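Local coordinates for Ctr9 protein (Myceliophthora thermophila, PDB 6AF0) that probably binds the RNA polymerase II complex as a tetratricopeptide-repeat subunit of the Paf1 transcription elongation complex, at residues A[498-503]-A[527-533]; A[491-496]-A[536-541]; A[196-201]-A[215-219]; A[143-148]-A[180-184]; A[894-898]-A[910-914]. One frame throughout, in Å; residues are numbered along the deposited sequence.

Overall arrangement
The five contacts join pairs of helices along a long, mostly helical chain, the tetratricopeptide-repeat part of a larger protein. Contacts 1 and 2 are two levels of one interface, between helices 488-504 and 531-543; their centres are 11 Å apart, and Leu533 CD1 touches Leu495 CD2 at 3.8 Å. Contacts 3 and 4, with centres 13 Å apart, share a stack of helices: Phe181 of contact 4 also packs on the backbone of Gly198 in contact 3. Contact 5 lies far off, its centre about 129 Å from that of contact 4 and on the opposite side of the chain's centre. Chains of other proteins reach all five.

Contact 1: residues A[498-503]-A[527-533]; sequences VEQLEI and KLLPPQL
The carboxylate of Glu502 and the pyrrolidine ring of Pro530 come at each other from opposite directions, with OE1 of Glu502 3.3 Å from CD of Pro530 and a little farther from its CG. The second carboxylate, that of Glu499, stands on the other side of Leu529. Its chain runs out straight, with CG anti to the backbone N (chi1 174°), and carries OE2 to 3.9 Å from NZ of Lys527, a long salt bridge. Between the two acids the isobutyl group of Leu529 lies against the helix: its CD2 rests 3.6 Å from CG2 of Ile503 and 3.8 Å from CG of Glu499, while its CG faces CB of Glu502. With only the methyl of an alanine at Leu529, CG2 of Ile503 and CG of Glu499 would probably lose the isobutyl group they rest on. In this tetratricopeptide-repeat fold Pro530 is the N-cap of helix 531-543, so the contact sets the incoming loop and the first turn of that helix against the C-terminal part of helix 488-504. In that first turn, Leu533 straddles Val498 and Glu499: its CD2 is 3.9 Å from CG1 of Val498 and equally close to CA of Glu499. Val498 also packs on Leu476 and Leu477 of helix 473-484, whereas the carbonyl O of Leu529 is hydrogen-bonded to OG of Ser560 in helix 547-566.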
# COMPACT_ATOMS: atom_id res chain seq x y z
N VAL A 498 2.83 3.65 -16.53
CA VAL A 498 3.90 2.69 -16.75
C VAL A 498 4.35 2.81 -18.19
O VAL A 498 5.52 2.62 -18.50
CB VAL A 498 3.44 1.24 -16.49
CG1 VAL A 498 4.56 0.25 -16.80
CG2 VAL A 498 2.98 1.09 -15.05
N GLU A 499 3.40 3.11 -19.09
CA GLU A 499 3.72 3.40 -20.48
C GLU A 499 4.73 4.56 -20.50
O GLU A 499 5.86 4.43 -21.01
CB GLU A 499 2.44 3.74 -21.26
CG GLU A 499 2.59 4.21 -22.70
CD GLU A 499 1.26 4.67 -23.32
OE1 GLU A 499 0.22 4.77 -22.62
OE2 GLU A 499 1.24 4.94 -24.54
N GLN A 500 4.34 5.67 -19.87
CA GLN A 500 5.17 6.88 -19.81
C GLN A 500 6.55 6.66 -19.21
O GLN A 500 7.56 7.05 -19.78
CB GLN A 500 4.44 8.00 -19.06
CG GLN A 500 3.34 8.66 -19.88
CD GLN A 500 3.43 10.17 -19.86
OE1 GLN A 500 2.52 10.84 -19.37
NE2 GLN A 500 4.53 10.71 -20.37
N LEU A 501 6.62 6.01 -18.07
CA LEU A 501 7.93 5.69 -17.52
C LEU A 501 8.79 4.85 -18.49
O LEU A 501 9.99 5.05 -18.58
CB LEU A 501 7.81 5.00 -16.15
CG LEU A 501 7.78 5.98 -14.97
CD1 LEU A 501 6.52 6.84 -14.95
CD2 LEU A 501 7.95 5.23 -13.65
N GLU A 502 8.16 3.93 -19.21
CA GLU A 502 8.88 3.05 -20.16
C GLU A 502 9.39 3.83 -21.37
O GLU A 502 10.52 3.59 -21.83
CB GLU A 502 8.01 1.86 -20.62
CG GLU A 502 8.26 0.56 -19.88
CD GLU A 502 9.66 0.00 -20.11
OE1 GLU A 502 9.91 -0.58 -21.19
OE2 GLU A 502 10.51 0.14 -19.21
N ILE A 503 8.56 4.76 -21.87
CA ILE A 503 8.90 5.55 -23.06
C ILE A 503 9.98 6.60 -22.74
O ILE A 503 10.88 6.86 -23.55
CB ILE A 503 7.66 6.23 -23.76
CG1 ILE A 503 7.01 7.34 -22.93
CG2 ILE A 503 6.60 5.21 -24.16
CD1 ILE A 503 7.36 8.73 -23.39
N LYS A 527 4.90 3.61 -30.60
CA LYS A 527 5.31 3.06 -29.31
C LYS A 527 5.43 1.58 -29.37
O LYS A 527 4.43 0.86 -29.42
CB LYS A 527 4.33 3.41 -28.18
CG LYS A 527 2.96 3.94 -28.60
CD LYS A 527 1.95 2.89 -29.06
CE LYS A 527 0.61 3.57 -29.32
NZ LYS A 527 0.26 4.66 -28.34
N LEU A 528 6.67 1.11 -29.36
CA LEU A 528 6.91 -0.29 -29.28
C LEU A 528 7.68 -0.48 -27.95
O LEU A 528 8.91 -0.49 -27.92
CB LEU A 528 7.63 -0.77 -30.54
CG LEU A 528 7.13 -0.22 -31.89
CD1 LEU A 528 7.64 -1.08 -33.05
CD2 LEU A 528 5.62 -0.12 -31.99
N LEU A 529 6.90 -0.57 -26.87
CA LEU A 529 7.37 -0.94 -25.52
C LEU A 529 7.10 -2.45 -25.37
O LEU A 529 6.66 -3.09 -26.33
CB LEU A 529 6.59 -0.17 -24.46
CG LEU A 529 6.58 1.35 -24.43
CD1 LEU A 529 7.09 1.93 -25.73
CD2 LEU A 529 5.18 1.88 -24.13
N PRO A 530 7.35 -3.04 -24.19
CA PRO A 530 7.09 -4.48 -24.13
C PRO A 530 5.61 -4.82 -24.45
O PRO A 530 4.69 -4.08 -24.04
CB PRO A 530 7.47 -4.88 -22.70
CG PRO A 530 8.34 -3.77 -22.19
CD PRO A 530 7.92 -2.53 -22.92
N PRO A 531 5.39 -5.93 -25.18
CA PRO A 531 4.08 -6.35 -25.69
C PRO A 531 2.97 -6.52 -24.63
O PRO A 531 1.82 -6.17 -24.88
CB PRO A 531 4.38 -7.72 -26.32
CG PRO A 531 5.81 -7.64 -26.69
CD PRO A 531 6.45 -6.86 -25.60
N GLN A 532 3.32 -7.06 -23.48
CA GLN A 532 2.32 -7.35 -22.48
C GLN A 532 1.67 -6.06 -22.02
O GLN A 532 0.44 -5.94 -21.96
CB GLN A 532 2.95 -8.11 -21.32
CG GLN A 532 3.50 -9.48 -21.72
CD GLN A 532 4.94 -9.43 -22.16
OE1 GLN A 532 5.48 -8.36 -22.44
NE2 GLN A 532 5.58 -10.60 -22.20
N LEU A 533 2.50 -5.07 -21.72
CA LEU A 533 1.98 -3.78 -21.30
C LEU A 533 0.99 -3.22 -22.34
O LEU A 533 -0.12 -2.84 -22.01
CB LEU A 533 3.13 -2.80 -21.07
CG LEU A 533 2.74 -1.38 -20.63
CD1 LEU A 533 2.04 -1.38 -19.28
CD2 LEU A 533 3.94 -0.46 -20.56

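Contact 2: residues A[491-496]-A[536-541]; sequences ALQCLQ and NIGCFY
Phe540 is the main bump here, and its hollow is formed by Ala491, Leu492 and Leu495. The backbone N of Leu492 lies over one face of the ring, offset toward its rim; CB of Ala491 meets CZ of Phe540 at 3.6 Å, and CD1 of Leu495 comes to the ring edge, 3.9 Å from CE2 of Phe540. Leu492 slides past the root of the phenyl group in the opposite direction, bringing its CD1 3.8 Å from CB of Phe540. Leu495 is the answering bump: it pushes CD1 to 3.5 Å from CB of Asn536, and its CB meets CG1 of Ile537 at 3.7 Å. The ethyl arm of Ile537, with CG1 anti to the carbonyl carbon (chi1 -65°), ends against the carbonyl O of Leu495. Apolar side chains of another protein's chain pack on Leu495, Asn536 and Phe540, and OD1 of Asn536 is hydrogen-bonded to that chain's backbone. Tyr541 lies toward helix 547-566, where its ring meets Phe553. The segment axes approach to 9.6 Å with directions 144° apart, a roughly antiparallel packing of neighbouring helices in a tetratricopeptide-repeat superhelix.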
# COMPACT_ATOMS: atom_id res chain seq x y z
N ALA A 491 -6.76 0.65 -13.04
CA ALA A 491 -5.76 -0.23 -13.60
C ALA A 491 -5.23 0.33 -14.90
O ALA A 491 -4.04 0.27 -15.16
CB ALA A 491 -6.33 -1.62 -13.81
N LEU A 492 -6.14 0.88 -15.71
CA LEU A 492 -5.77 1.49 -17.00
C LEU A 492 -4.79 2.66 -16.80
O LEU A 492 -3.70 2.71 -17.40
CB LEU A 492 -7.04 1.94 -17.73
CG LEU A 492 -6.91 2.76 -19.00
CD1 LEU A 492 -5.96 2.11 -19.98
CD2 LEU A 492 -8.29 2.97 -19.62
N GLN A 493 -5.17 3.57 -15.91
CA GLN A 493 -4.39 4.77 -15.63
C GLN A 493 -3.00 4.35 -15.21
O GLN A 493 -2.01 4.82 -15.74
CB GLN A 493 -5.05 5.61 -14.53
CG GLN A 493 -6.45 6.13 -14.90
CD GLN A 493 -6.50 7.60 -15.32
OE1 GLN A 493 -5.76 8.44 -14.80
NE2 GLN A 493 -7.41 7.93 -16.25
N CYS A 494 -2.95 3.42 -14.26
CA CYS A 494 -1.68 2.83 -13.82
C CYS A 494 -0.82 2.45 -15.01
O CYS A 494 0.32 2.88 -15.11
CB CYS A 494 -1.91 1.58 -12.95
SG CYS A 494 -2.56 1.85 -11.28
N LEU A 495 -1.38 1.66 -15.92
CA LEU A 495 -0.63 1.14 -17.06
C LEU A 495 -0.27 2.24 -18.03
O LEU A 495 0.72 2.12 -18.74
CB LEU A 495 -1.41 0.05 -17.80
CG LEU A 495 -1.61 -1.28 -17.07
CD1 LEU A 495 -2.08 -2.35 -18.04
CD2 LEU A 495 -0.33 -1.74 -16.38
N GLN A 496 -1.06 3.30 -18.05
CA GLN A 496 -0.71 4.50 -18.81
C GLN A 496 0.55 5.21 -18.29
O GLN A 496 1.38 5.67 -19.07
CB GLN A 496 -1.88 5.46 -18.85
CG GLN A 496 -3.06 4.94 -19.63
CD GLN A 496 -4.30 5.78 -19.42
OE1 GLN A 496 -4.30 6.73 -18.63
NE2 GLN A 496 -5.38 5.45 -20.11
N ASN A 536 -2.36 -5.26 -22.52
CA ASN A 536 -3.29 -5.00 -21.43
C ASN A 536 -3.94 -3.65 -21.61
O ASN A 536 -5.16 -3.52 -21.51
CB ASN A 536 -2.61 -5.12 -20.07
CG ASN A 536 -2.08 -6.52 -19.80
OD1 ASN A 536 -2.02 -7.37 -20.69
ND2 ASN A 536 -1.68 -6.77 -18.55
N ILE A 537 -3.14 -2.65 -21.93
CA ILE A 537 -3.68 -1.32 -22.13
C ILE A 537 -4.76 -1.47 -23.17
O ILE A 537 -5.88 -0.98 -22.97
CB ILE A 537 -2.60 -0.31 -22.59
CG1 ILE A 537 -1.55 -0.11 -21.49
CG2 ILE A 537 -3.24 1.03 -22.92
CD1 ILE A 537 -0.41 0.78 -21.87
N GLY A 538 -4.44 -2.18 -24.25
CA GLY A 538 -5.42 -2.47 -25.32
C GLY A 538 -6.71 -3.06 -24.79
O GLY A 538 -7.78 -2.63 -25.18
N CYS A 539 -6.55 -4.01 -23.87
CA CYS A 539 -7.65 -4.71 -23.19
C CYS A 539 -8.52 -3.79 -22.37
O CYS A 539 -9.76 -3.98 -22.34
CB CYS A 539 -7.10 -5.78 -22.24
SG CYS A 539 -6.27 -7.18 -23.04
N PHE A 540 -7.90 -2.82 -21.70
CA PHE A 540 -8.67 -1.90 -20.85
C PHE A 540 -9.38 -0.90 -21.71
O PHE A 540 -10.53 -0.53 -21.44
CB PHE A 540 -7.80 -1.21 -19.78
CG PHE A 540 -7.43 -2.12 -18.65
CD1 PHE A 540 -8.42 -2.65 -17.82
CD2 PHE A 540 -6.12 -2.48 -18.43
CE1 PHE A 540 -8.09 -3.52 -16.78
CE2 PHE A 540 -5.78 -3.34 -17.40
CZ PHE A 540 -6.76 -3.86 -16.57
N TYR A 541 -8.70 -0.49 -22.77
CA TYR A 541 -9.32 0.36 -23.76
C TYR A 541 -10.51 -0.37 -24.38
O TYR A 541 -11.54 0.22 -24.64
CB TYR A 541 -8.32 0.75 -24.84
CG TYR A 541 -7.52 1.99 -24.54
CD1 TYR A 541 -8.15 3.18 -24.16
CD2 TYR A 541 -6.13 2.00 -24.68
CE1 TYR A 541 -7.42 4.33 -23.91
CE2 TYR A 541 -5.39 3.15 -24.45
CZ TYR A 541 -6.04 4.31 -24.07
OH TYR A 541 -5.28 5.43 -23.83

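Contact 3: residues A[196-201]-A[215-219]; sequences VMGKAR and AYQDV
The methyl group of Ala200 sits over one face of the Tyr216 ring, a CH-pi contact with CB 3.5 Å from the ring centroid and 17° off the normal, shifted toward the CE2 and CZ side. The same methyl meets CB of Ala215 at 3.6 Å, so the methyl of Ala200 touches both a methyl and an aromatic face, and the backbones come near each other there. Beyond the ring the phenolic OH of Tyr216 reaches the backbone of Arg201, 3.5 Å from its N, but the angle is too poor for a hydrogen bond. Toward the other end, Val219 pushes CG2 to 3.5 Å from CG1 of Val196 and to 4.0 Å from CG of Met197; the two valines slide past each other in opposite directions. Val196 offers CG1 because chi1 of 67° turns that methyl between its own N and carbonyl carbon. Helices 193-205 and 209-222 form a helix hairpin in the tetratricopeptide-repeat region, their segment axes 9.0 Å apart and 160° from parallel. Replacing Tyr216 by alanine would probably strip Ala200 of its aromatic cover and leave a gap beside Met197 and the Arg201 backbone. In the next shell, Pro231 touches Met197, Tyr216 and Val219, while Ile235 and Cys238 of helix 232-240 also flank the tyrosine. OG of Ser212 bonds to the carbonyl O of Ala200. A chain of another protein packs on Met197, Arg201 and Tyr216, and its backbone is hydrogen-bonded to NE2 of Gln217.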
# COMPACT_ATOMS: atom_id res chain seq x y z
N VAL A 196 31.03 22.23 37.19
CA VAL A 196 29.99 22.87 36.40
C VAL A 196 29.88 22.16 35.06
O VAL A 196 28.77 21.98 34.52
CB VAL A 196 30.21 24.41 36.30
CG1 VAL A 196 31.44 24.72 35.51
CG2 VAL A 196 29.01 25.10 35.67
N MET A 197 31.02 21.68 34.55
CA MET A 197 31.03 20.83 33.33
C MET A 197 30.26 19.52 33.52
O MET A 197 29.61 19.03 32.60
CB MET A 197 32.44 20.55 32.86
CG MET A 197 33.03 21.71 32.09
SD MET A 197 34.72 21.46 31.53
CE MET A 197 34.48 20.01 30.53
N GLY A 198 30.37 18.97 34.73
CA GLY A 198 29.63 17.78 35.13
C GLY A 198 28.14 18.03 35.21
O GLY A 198 27.33 17.21 34.75
N LYS A 199 27.79 19.18 35.81
CA LYS A 199 26.39 19.66 35.85
C LYS A 199 25.85 19.87 34.45
O LYS A 199 24.76 19.41 34.15
CB LYS A 199 26.29 20.97 36.62
CG LYS A 199 25.07 21.82 36.29
CD LYS A 199 25.11 23.14 37.05
CE LYS A 199 23.88 24.02 36.81
NZ LYS A 199 24.14 25.46 37.10
N ALA A 200 26.60 20.55 33.60
CA ALA A 200 26.21 20.71 32.18
C ALA A 200 25.91 19.35 31.52
O ALA A 200 24.91 19.17 30.84
CB ALA A 200 27.29 21.45 31.40
N ARG A 201 26.80 18.39 31.75
CA ARG A 201 26.61 17.09 31.17
C ARG A 201 25.29 16.51 31.63
O ARG A 201 24.53 15.99 30.82
CB ARG A 201 27.75 16.17 31.54
CG ARG A 201 27.53 14.73 31.10
CD ARG A 201 27.50 14.61 29.61
NE ARG A 201 27.22 13.27 29.11
CZ ARG A 201 26.03 12.81 28.75
NH1 ARG A 201 24.95 13.57 28.88
NH2 ARG A 201 25.91 11.60 28.26
N ALA A 215 25.68 26.62 30.73
CA ALA A 215 26.73 26.13 31.61
C ALA A 215 28.11 25.99 30.93
O ALA A 215 29.12 26.52 31.43
CB ALA A 215 26.29 24.84 32.26
N TYR A 216 28.16 25.30 29.79
CA TYR A 216 29.42 25.20 29.05
C TYR A 216 29.93 26.57 28.68
O TYR A 216 31.11 26.84 28.81
CB TYR A 216 29.26 24.36 27.80
CG TYR A 216 29.12 22.89 28.08
CD1 TYR A 216 30.16 22.16 28.58
CD2 TYR A 216 27.93 22.23 27.84
CE1 TYR A 216 30.04 20.82 28.85
CE2 TYR A 216 27.79 20.88 28.09
CZ TYR A 216 28.85 20.17 28.60
OH TYR A 216 28.72 18.81 28.88
N GLN A 217 29.03 27.45 28.21
CA GLN A 217 29.38 28.84 27.89
C GLN A 217 29.93 29.57 29.12
O GLN A 217 30.88 30.34 29.02
CB GLN A 217 28.17 29.58 27.31
CG GLN A 217 27.80 29.19 25.88
CD GLN A 217 26.51 29.85 25.42
OE1 GLN A 217 25.61 30.11 26.22
NE2 GLN A 217 26.41 30.11 24.12
N ASP A 218 29.36 29.31 30.28
CA ASP A 218 29.84 29.93 31.51
C ASP A 218 31.28 29.52 31.79
O ASP A 218 32.12 30.33 32.20
CB ASP A 218 28.93 29.54 32.67
CG ASP A 218 29.17 30.41 33.90
OD1 ASP A 218 28.97 31.63 33.79
OD2 ASP A 218 29.54 29.88 34.97
N VAL A 219 31.58 28.25 31.56
CA VAL A 219 32.95 27.77 31.72
C VAL A 219 33.93 28.47 30.81
O VAL A 219 34.94 28.93 31.24
CB VAL A 219 33.04 26.28 31.40
CG1 VAL A 219 34.42 25.75 31.73
CG2 VAL A 219 31.98 25.54 32.20

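Contact 4: residues A[143-148]-A[180-184]; sequences FLARGV and SFEEA
Two torsions in Glu183 fold it over Phe143: CG is set anti to the backbone N (chi1 163°), and a bend at chi2 of 68° turns the carboxylate along the ring. CG then stands almost exactly over the centre of the Phe143 ring, 3.3 Å from the centroid, as a CH-pi contact, while OE1 of Glu183 comes to 3.5 Å from CZ of Phe143. The carboxylate plane is tilted 30° from the ring plane, and its other oxygen, OE2, forms a salt bridge with NH2 of Arg186. At the root of the same phenyl, CB of Phe143 meets CB of Ala184 at 3.7 Å. Phe181, two residues before Glu183, reaches the opposite way across the interface. Gly147 CA lies over one face of its ring, 3.7 Å from the centroid, and a side chain on Gly147 would probably crowd the Phe181 ring. CD2 of Leu144 lies in the plane of that ring at its edge, 3.6 Å from CE1 of Phe181. Helices 140-155 and 168-188 meet here as antiparallel neighbours of the tetratricopeptide-repeat solenoid, their segment axes only 7.9 Å apart at closest. Ser180 fits between the two aromatic contacts: its CB faces the carbonyl O of Phe143 and the N of Gly147, and its OG is hydrogen-bonded back to Asn176 O. Trp93 of helix 82-101 also packs on Leu144, Ala145 and Val148.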
# COMPACT_ATOMS: atom_id res chain seq x y z
N PHE A 143 32.74 14.92 46.05
CA PHE A 143 31.49 15.38 45.46
C PHE A 143 31.56 15.26 43.95
O PHE A 143 30.62 14.82 43.32
CB PHE A 143 31.19 16.83 45.81
CG PHE A 143 30.92 17.07 47.26
CD1 PHE A 143 30.10 16.22 48.01
CD2 PHE A 143 31.45 18.19 47.88
CE1 PHE A 143 29.86 16.47 49.35
CE2 PHE A 143 31.21 18.45 49.22
CZ PHE A 143 30.41 17.60 49.95
N LEU A 144 32.68 15.70 43.39
CA LEU A 144 32.96 15.46 41.98
C LEU A 144 32.84 13.99 41.62
O LEU A 144 32.06 13.64 40.72
CB LEU A 144 34.34 15.97 41.58
CG LEU A 144 34.38 17.27 40.79
CD1 LEU A 144 35.78 17.51 40.24
CD2 LEU A 144 33.39 17.30 39.64
N ALA A 145 33.64 13.17 42.32
CA ALA A 145 33.69 11.71 42.12
C ALA A 145 32.31 11.08 42.08
O ALA A 145 32.05 10.22 41.24
CB ALA A 145 34.53 11.06 43.21
N ARG A 146 31.43 11.50 42.98
CA ARG A 146 30.06 11.00 43.00
C ARG A 146 29.33 11.33 41.73
O ARG A 146 28.70 10.47 41.12
CB ARG A 146 29.28 11.60 44.17
CG ARG A 146 29.72 11.06 45.51
CD ARG A 146 29.63 9.56 45.53
NE ARG A 146 28.25 9.08 45.55
CZ ARG A 146 27.72 8.38 46.55
NH1 ARG A 146 28.45 8.06 47.62
NH2 ARG A 146 26.45 8.00 46.47
N GLY A 147 29.40 12.58 41.34
CA GLY A 147 28.79 13.00 40.10
C GLY A 147 29.25 12.10 38.97
O GLY A 147 28.44 11.42 38.31
N VAL A 148 30.57 12.06 38.79
CA VAL A 148 31.14 11.40 37.64
C VAL A 148 30.70 9.94 37.63
O VAL A 148 30.25 9.42 36.61
CB VAL A 148 32.66 11.51 37.62
CG1 VAL A 148 33.23 10.71 36.48
CG2 VAL A 148 33.05 12.96 37.47
N SER A 180 25.04 16.27 43.21
CA SER A 180 26.39 16.10 43.69
C SER A 180 27.30 17.09 43.02
O SER A 180 28.20 17.64 43.65
CB SER A 180 26.88 14.69 43.37
OG SER A 180 26.03 13.72 43.97
N PHE A 181 27.07 17.31 41.72
CA PHE A 181 27.86 18.30 40.99
C PHE A 181 27.54 19.70 41.51
O PHE A 181 28.45 20.53 41.65
CB PHE A 181 27.60 18.22 39.49
CG PHE A 181 28.32 17.10 38.79
CD1 PHE A 181 29.69 17.00 38.85
CD2 PHE A 181 27.61 16.18 38.02
CE1 PHE A 181 30.34 15.97 38.20
CE2 PHE A 181 28.25 15.15 37.37
CZ PHE A 181 29.63 15.05 37.45
N GLU A 182 26.26 19.94 41.79
CA GLU A 182 25.83 21.23 42.36
C GLU A 182 26.37 21.48 43.77
O GLU A 182 26.68 22.62 44.14
CB GLU A 182 24.30 21.37 42.31
CG GLU A 182 23.86 22.37 41.24
CD GLU A 182 22.40 22.25 40.87
OE1 GLU A 182 21.64 21.57 41.60
OE2 GLU A 182 22.01 22.85 39.84
N GLU A 183 26.49 20.41 44.54
CA GLU A 183 27.14 20.48 45.84
C GLU A 183 28.62 20.87 45.71
O GLU A 183 29.08 21.76 46.43
CB GLU A 183 26.96 19.15 46.59
CG GLU A 183 27.90 18.93 47.76
CD GLU A 183 27.66 19.86 48.94
OE1 GLU A 183 27.37 19.34 50.04
OE2 GLU A 183 27.76 21.10 48.78
N ALA A 184 29.35 20.23 44.78
CA ALA A 184 30.76 20.58 44.47
C ALA A 184 30.94 22.04 44.04
O ALA A 184 31.98 22.67 44.33
CB ALA A 184 31.30 19.68 43.38

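Contact 5: residues A[894-898]-A[910-914]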
# COMPACT_ATOMS: atom_id res chain seq x y z
N LEU A 894 -63.12 -4.27 -40.84
CA LEU A 894 -63.96 -5.22 -40.11
C LEU A 894 -64.73 -6.13 -41.04
O LEU A 894 -64.90 -7.31 -40.75
CB LEU A 894 -64.98 -4.50 -39.23
CG LEU A 894 -64.58 -4.13 -37.81
CD1 LEU A 894 -63.67 -2.93 -37.84
CD2 LEU A 894 -65.81 -3.80 -36.99
N ASP A 895 -65.24 -5.56 -42.13
CA ASP A 895 -66.10 -6.32 -43.04
C ASP A 895 -65.28 -7.40 -43.71
O ASP A 895 -65.70 -8.55 -43.76
CB ASP A 895 -66.76 -5.41 -44.09
CG ASP A 895 -68.06 -4.78 -43.58
OD1 ASP A 895 -68.57 -5.18 -42.51
OD2 ASP A 895 -68.57 -3.89 -44.28
N GLU A 896 -64.09 -7.04 -44.18
CA GLU A 896 -63.18 -8.04 -44.77
C GLU A 896 -62.87 -9.17 -43.78
O GLU A 896 -62.90 -10.35 -44.14
CB GLU A 896 -61.90 -7.41 -45.34
CG GLU A 896 -61.84 -7.49 -46.86
CD GLU A 896 -60.50 -7.07 -47.46
OE1 GLU A 896 -59.47 -7.18 -46.77
OE2 GLU A 896 -60.47 -6.65 -48.64
N ILE A 897 -62.59 -8.81 -42.53
CA ILE A 897 -62.27 -9.77 -41.47
C ILE A 897 -63.39 -10.77 -41.26
O ILE A 897 -63.14 -11.95 -41.01
CB ILE A 897 -61.98 -9.08 -40.13
CG1 ILE A 897 -60.71 -8.21 -40.24
CG2 ILE A 897 -61.86 -10.11 -39.02
CD1 ILE A 897 -60.20 -7.65 -38.93
N ALA A 898 -64.63 -10.29 -41.33
CA ALA A 898 -65.81 -11.15 -41.24
C ALA A 898 -65.73 -12.30 -42.23
O ALA A 898 -65.96 -13.46 -41.87
CB ALA A 898 -67.08 -10.34 -41.50
N ILE A 910 -67.73 -9.75 -34.87
CA ILE A 910 -67.07 -8.75 -35.72
C ILE A 910 -68.12 -8.02 -36.54
O ILE A 910 -68.08 -6.80 -36.67
CB ILE A 910 -65.97 -9.36 -36.62
CG1 ILE A 910 -64.69 -9.59 -35.84
CG2 ILE A 910 -65.59 -8.42 -37.76
CD1 ILE A 910 -64.85 -10.47 -34.62
N GLU A 911 -69.06 -8.76 -37.11
CA GLU A 911 -70.16 -8.12 -37.84
C GLU A 911 -70.97 -7.21 -36.91
O GLU A 911 -71.32 -6.10 -37.29
CB GLU A 911 -71.09 -9.11 -38.56
CG GLU A 911 -71.04 -10.54 -38.08
CD GLU A 911 -71.26 -11.54 -39.19
OE1 GLU A 911 -72.09 -12.46 -39.00
OE2 GLU A 911 -70.58 -11.40 -40.24
N GLN A 912 -71.22 -7.68 -35.69
CA GLN A 912 -71.89 -6.86 -34.67
C GLN A 912 -71.20 -5.52 -34.46
O GLN A 912 -71.87 -4.50 -34.28
CB GLN A 912 -71.93 -7.60 -33.35
CG GLN A 912 -72.88 -8.78 -33.33
CD GLN A 912 -74.26 -8.41 -32.84
OE1 GLN A 912 -74.57 -7.24 -32.68
NE2 GLN A 912 -75.09 -9.42 -32.61
N ARG A 913 -69.88 -5.54 -34.43
CA ARG A 913 -69.08 -4.31 -34.38
C ARG A 913 -69.28 -3.42 -35.60
O ARG A 913 -69.26 -2.19 -35.50
CB ARG A 913 -67.59 -4.62 -34.28
CG ARG A 913 -67.10 -4.89 -32.88
CD ARG A 913 -66.23 -3.77 -32.36
NE ARG A 913 -66.23 -3.82 -30.91
CZ ARG A 913 -65.97 -2.80 -30.12
NH1 ARG A 913 -65.68 -1.60 -30.63
NH2 ARG A 913 -66.02 -2.97 -28.80
N ALA A 914 -69.42 -4.05 -36.77
CA ALA A 914 -69.64 -3.32 -38.01
C ALA A 914 -71.03 -2.73 -38.02
O ALA A 914 -71.21 -1.59 -38.40
CB ALA A 914 -69.43 -4.21 -39.22
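Apolar contacts join Leu894 and Ile910, each of which lies against the other's helix. CB of Leu894 is 4.2 Å from CG2 of Ile910, and CD2 of Leu894 is 4.3 Å from CB of Ala914. The CG2 methyl of Ile910 also has CG2 of Ile897 at 4.3 Å and CB of Ala898 slightly farther off, so it sits among three residues of one helical turn. CD2 of Leu894 reaches CB of Arg913 at 3.3 Å, its side chain crossing that of the arginine obliquely.

Methyls also meet polar backbone atoms. CD2 of Leu894 lies against the backbone N of Ala914, and in return CG2 of Ile910 comes to 3.3 Å from the carbonyl O of Leu894. That branch is anti to the backbone N of Ile910, while CG1 is beside the N (chi1 -79°).

Polar side chains meet methyls rather than each other. OD1 of Asp895 lies 3.5 Å from CB of Ala914, and OE2 of Glu911 lies 3.9 Å from CB of Ala898; the carboxylate of Glu911 has its charged partner in Arg907, through NH1. The two acids stay apart, with 6.9 Å between OD1 of Asp895 and OE2 of Glu911.

The pair forms an antiparallel helix hairpin, with segment directions 154° apart, close to the C-terminal end of the modelled chain. Helix 850-869 packs alongside both members: Ala857 and Ile861 touch Leu894, and Phe858 and Gln862 touch Arg913.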